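Local structure of uncharacterized hypothetical protein (Bacteroides uniformis, 4EIU) at residues P113-E118 / A221-N226; T11-V16 / T60-K65. The protein is of unknown function but belongs to the DUF3823 family, whose N-terminal domain is grouped with the transthyretin-like beta folds. All blocks are in the same frame, centred on the assembly; numbering follows the deposited sequence.

Interaction 1 of 2, residues P113-E118 / A221-N226; sequences PFLNVE and AAARIN
Strands 115-118 and 221-225 run nearly antiparallel, 160° between their directions, yet their axes stay 6.6 Å apart and no hydrogen bond joins them: two sheets meet face to face through side chains. At one end Phe-114 meets Ile-225 across the interface. CD1 of Ile-225 lies over one face of the Phe-114 ring, a CH-pi contact 3.8 Å from the centroid and displaced toward the rim near CG. Ile-225 has CG1 wedged between its backbone N and carbonyl carbon (chi1 63°), which sends CG1 and CD1 to the ring and leaves CG2 for Leu-115, 3.9 Å from that residue's CD1. The same Leu-115 CD1 also rests on the backbone of Ala-223 and on its CB, at 3.8 Å. Val-117 spreads its two methyls over two small residues, CG1 meeting Ala-221 CB at 3.7 Å and CG2 meeting Ala-223 CB at 3.9 Å. Alanine's short methyl lets these branched side chains come close to the opposing backbone. Arg-224 starts away from segment 113-118, and its NE forms a salt bridge with Asp-164. The join is thus wholly apolar: dispersion and water exclusion, rather than directional bonds, pack the sheets of strands 115-126 and 216-225, consistent with a beta-sandwich.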
# COMPACT_ATOMS: atom_id res chain seq x y z
N PRO A 113 4.81 5.26 -5.22
CA PRO A 113 3.47 5.03 -4.70
C PRO A 113 2.48 5.90 -5.46
O PRO A 113 2.81 6.97 -5.87
CB PRO A 113 3.56 5.50 -3.24
CG PRO A 113 4.70 6.44 -3.20
CD PRO A 113 5.65 6.04 -4.29
N PHE A 114 1.24 5.43 -5.59
CA PHE A 114 0.26 6.17 -6.33
C PHE A 114 -0.12 7.48 -5.62
O PHE A 114 -0.30 8.51 -6.26
CB PHE A 114 -1.02 5.35 -6.50
CG PHE A 114 -0.83 4.04 -7.20
CD1 PHE A 114 -0.02 3.94 -8.30
CD2 PHE A 114 -1.51 2.92 -6.78
CE1 PHE A 114 0.12 2.73 -8.97
CE2 PHE A 114 -1.37 1.71 -7.44
CZ PHE A 114 -0.57 1.63 -8.56
N LEU A 115 -0.25 7.41 -4.30
CA LEU A 115 -0.74 8.50 -3.43
C LEU A 115 0.06 8.59 -2.14
O LEU A 115 0.56 7.58 -1.64
CB LEU A 115 -2.22 8.28 -3.08
CG LEU A 115 -3.25 8.17 -4.23
CD1 LEU A 115 -4.66 7.80 -3.73
CD2 LEU A 115 -3.35 9.49 -5.03
N ASN A 116 0.18 9.81 -1.63
CA ASN A 116 0.63 10.06 -0.29
C ASN A 116 -0.56 10.52 0.51
O ASN A 116 -1.35 11.37 0.05
CB ASN A 116 1.71 11.13 -0.30
CG ASN A 116 2.98 10.66 -0.98
OD1 ASN A 116 3.36 9.50 -0.88
ND2 ASN A 116 3.67 11.58 -1.63
N VAL A 117 -0.69 9.98 1.71
CA VAL A 117 -1.86 10.23 2.55
C VAL A 117 -1.39 10.56 3.94
O VAL A 117 -0.65 9.78 4.53
CB VAL A 117 -2.78 9.00 2.62
CG1 VAL A 117 -4.03 9.31 3.46
CG2 VAL A 117 -3.12 8.47 1.22
N GLU A 118 -1.83 11.69 4.48
CA GLU A 118 -1.40 12.10 5.82
C GLU A 118 -2.54 12.74 6.57
O GLU A 118 -3.48 13.27 5.97
CB GLU A 118 -0.24 13.10 5.72
CG GLU A 118 -0.64 14.39 4.99
CD GLU A 118 0.55 15.22 4.54
OE1 GLU A 118 1.45 15.47 5.38
OE2 GLU A 118 0.56 15.66 3.36
N ALA A 221 -5.74 6.98 8.01
CA ALA A 221 -6.32 7.36 6.72
C ALA A 221 -5.72 6.53 5.63
O ALA A 221 -4.58 6.04 5.74
CB ALA A 221 -6.13 8.85 6.44
N ALA A 222 -6.52 6.31 4.58
CA ALA A 222 -6.08 5.60 3.42
C ALA A 222 -6.80 6.15 2.22
O ALA A 222 -7.90 6.67 2.35
CB ALA A 222 -6.32 4.09 3.56
N ALA A 223 -6.15 6.06 1.05
CA ALA A 223 -6.77 6.48 -0.23
C ALA A 223 -6.21 5.62 -1.37
O ALA A 223 -5.10 5.04 -1.27
CB ALA A 223 -6.57 7.94 -0.49
N ARG A 224 -7.02 5.43 -2.40
CA ARG A 224 -6.57 4.65 -3.53
C ARG A 224 -7.10 5.21 -4.84
O ARG A 224 -8.01 6.06 -4.86
CB ARG A 224 -7.00 3.21 -3.36
CG ARG A 224 -8.50 3.01 -3.31
CD ARG A 224 -8.85 1.55 -3.23
NE ARG A 224 -10.26 1.37 -2.97
CZ ARG A 224 -10.88 0.21 -2.88
NH1 ARG A 224 -10.21 -0.92 -3.00
NH2 ARG A 224 -12.18 0.17 -2.63
N ILE A 225 -6.51 4.72 -5.92
CA ILE A 225 -6.88 5.06 -7.27
C ILE A 225 -7.62 3.92 -7.95
O ILE A 225 -7.69 2.82 -7.42
CB ILE A 225 -5.67 5.54 -8.13
CG1 ILE A 225 -4.60 4.46 -8.31
CG2 ILE A 225 -5.07 6.78 -7.50
CD1 ILE A 225 -3.58 4.71 -9.45
N ASN A 226 -8.16 4.19 -9.14
CA ASN A 226 -8.92 3.22 -9.95
C ASN A 226 -7.99 2.29 -10.76
O ASN A 226 -8.06 2.21 -11.99
CB ASN A 226 -9.89 4.01 -10.84
CG ASN A 226 -10.82 3.12 -11.66
OD1 ASN A 226 -11.16 2.05 -11.22
ND2 ASN A 226 -11.20 3.57 -12.87

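Interaction 2 of 2, residues T11-V16 / T60-K65; sequences TIWGEV and TFQNTK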
# COMPACT_ATOMS: atom_id res chain seq x y z
N THR A 11 17.71 -15.93 5.80
CA THR A 11 16.77 -14.83 6.03
C THR A 11 16.89 -13.74 4.98
O THR A 11 17.99 -13.34 4.64
CB THR A 11 17.08 -14.15 7.39
OG1 THR A 11 16.82 -15.06 8.44
CG2 THR A 11 16.21 -12.92 7.61
N ILE A 12 15.75 -13.25 4.49
CA ILE A 12 15.69 -12.00 3.74
C ILE A 12 14.93 -10.97 4.56
O ILE A 12 13.88 -11.25 5.12
CB ILE A 12 15.08 -12.19 2.34
CG1 ILE A 12 15.15 -10.89 1.53
CG2 ILE A 12 13.64 -12.70 2.42
CD1 ILE A 12 14.74 -11.04 0.07
N TRP A 13 15.50 -9.76 4.60
CA TRP A 13 14.87 -8.59 5.16
C TRP A 13 14.82 -7.56 4.07
O TRP A 13 15.75 -7.41 3.28
CB TRP A 13 15.62 -8.09 6.37
CG TRP A 13 15.05 -6.82 6.96
CD1 TRP A 13 14.16 -6.72 8.02
CD2 TRP A 13 15.29 -5.44 6.54
NE1 TRP A 13 13.82 -5.42 8.24
CE2 TRP A 13 14.50 -4.60 7.42
CE3 TRP A 13 16.10 -4.83 5.56
CZ2 TRP A 13 14.50 -3.21 7.31
CZ3 TRP A 13 16.08 -3.44 5.47
CH2 TRP A 13 15.31 -2.65 6.34
N GLY A 14 13.71 -6.84 3.99
CA GLY A 14 13.58 -5.85 2.97
C GLY A 14 12.82 -4.65 3.44
O GLY A 14 12.02 -4.73 4.39
N GLU A 15 13.07 -3.53 2.78
CA GLU A 15 12.21 -2.33 2.97
C GLU A 15 11.76 -1.76 1.65
O GLU A 15 12.44 -1.92 0.60
CB GLU A 15 12.90 -1.25 3.81
CG GLU A 15 14.23 -0.85 3.22
CD GLU A 15 14.97 0.25 3.98
OE1 GLU A 15 14.35 1.08 4.67
OE2 GLU A 15 16.19 0.28 3.83
N VAL A 16 10.59 -1.10 1.70
CA VAL A 16 9.96 -0.51 0.52
C VAL A 16 9.84 0.99 0.75
O VAL A 16 9.23 1.42 1.72
CB VAL A 16 8.59 -1.17 0.20
CG1 VAL A 16 7.93 -0.52 -1.08
CG2 VAL A 16 8.76 -2.67 0.06
N THR A 60 8.23 -2.68 5.77
CA THR A 60 9.35 -3.65 5.79
C THR A 60 8.81 -5.08 5.74
O THR A 60 7.63 -5.30 6.02
CB THR A 60 10.25 -3.48 7.01
OG1 THR A 60 9.54 -3.83 8.24
CG2 THR A 60 10.84 -2.02 7.11
N PHE A 61 9.68 -6.06 5.45
CA PHE A 61 9.29 -7.47 5.45
C PHE A 61 10.46 -8.30 5.88
O PHE A 61 11.61 -7.87 5.78
CB PHE A 61 8.78 -7.95 4.09
CG PHE A 61 9.80 -7.94 2.95
CD1 PHE A 61 10.63 -9.06 2.71
CD2 PHE A 61 9.85 -6.90 2.06
CE1 PHE A 61 11.56 -9.05 1.65
CE2 PHE A 61 10.76 -6.88 0.99
CZ PHE A 61 11.61 -7.97 0.78
N GLN A 62 10.18 -9.48 6.38
CA GLN A 62 11.24 -10.44 6.69
C GLN A 62 10.69 -11.85 6.63
O GLN A 62 9.60 -12.13 7.14
CB GLN A 62 11.84 -10.15 8.05
CG GLN A 62 12.89 -11.15 8.54
CD GLN A 62 13.42 -10.81 9.90
OE1 GLN A 62 14.37 -10.03 10.00
NE2 GLN A 62 12.85 -11.41 10.96
N ASN A 63 11.47 -12.75 6.05
CA ASN A 63 11.22 -14.17 6.18
C ASN A 63 12.52 -14.90 6.48
O ASN A 63 13.52 -14.69 5.79
CB ASN A 63 10.57 -14.71 4.89
CG ASN A 63 10.07 -16.12 5.05
OD1 ASN A 63 10.87 -17.04 5.15
ND2 ASN A 63 8.75 -16.31 5.08
N THR A 64 12.48 -15.79 7.48
CA THR A 64 13.64 -16.51 8.03
C THR A 64 13.70 -18.00 7.60
O THR A 64 14.56 -18.73 8.06
CB THR A 64 13.61 -16.47 9.58
OG1 THR A 64 12.36 -17.03 10.05
CG2 THR A 64 13.76 -15.04 10.09
N LYS A 65 12.78 -18.45 6.74
CA LYS A 65 12.73 -19.85 6.30
C LYS A 65 13.03 -19.90 4.77
O LYS A 65 12.18 -20.33 3.98
CB LYS A 65 11.35 -20.50 6.63
CG LYS A 65 10.96 -20.54 8.10
O HOH W 1 11.71 -4.30 9.91
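The carbonyl O of Phe-61 accepts the backbone N of Gly-14 at 2.9 Å, and Trp-13 CA adds a CA-H...O contact to the same oxygen. The reciprocal bond, Phe-61 N to Gly-14 O, is also 2.9 Å; with the matching pair between Ile-12 and Asn-63 it gives a regular antiparallel ladder. The ring of Phe-61 folds back across this ladder. Its CG sits between the backbone N and the carbonyl carbon (chi1 65°), bringing the ring over Gly-14, whose CA stands above one face, 3.8 Å from the centroid. With no side chain on Gly-14, the ring can lie directly on its CA, a CH-pi contact, and Ile-12 CG1 adds an apolar contact with Phe-61 CE1 at 4.0 Å. On the other face of the sheet lies the indole of Trp-13. Thr-60 CG2 approaches its CZ2 at 3.9 Å, while in the ring plane a water accepts from Trp-13 NE1 at 2.9 Å and donates to Thr-60 OG1 at 2.8 Å. This hydroxyl also hydrogen-bonds Asp-58 OD1, so it has two polar partners. Gln-62 lays its aliphatic CG near Thr-11 CG2. Where the chain turns a corner, Asn-63 OD1 accepts from Lys-65 N in an Asx turn. Strand 60-63 is the outermost of a small mixed sheet, with strand 10-18 between it and strand 104-111; Ile-12 and Phe-61 touch strand 35-40, so that they pack into the interior between this sheet and the five-stranded one.

In the fold
The two contacts belong to different parts of the chain and illustrate two ways of joining beta strands: interaction 2 pairs neighbours within one sheet, whereas interaction 1 packs one sheet against another. Their centres lie 24 Å apart, and their nearest atoms about 8 Å, without touching. Strand 104-111, which borders strand 10-18 of interaction 2, leads almost directly into segment 113-118 of interaction 1 and so links the two regions. The centre of interaction 1, a buried contact, lies about 8 Å from the centre of the chain; that of interaction 2, only partly buried, lies about 17 Å from it. With the function unknown, neither contact can be tied to an active site; the glycols near Arg-224, Trp-13 and Gln-62 probably come from the crystallisation liquor.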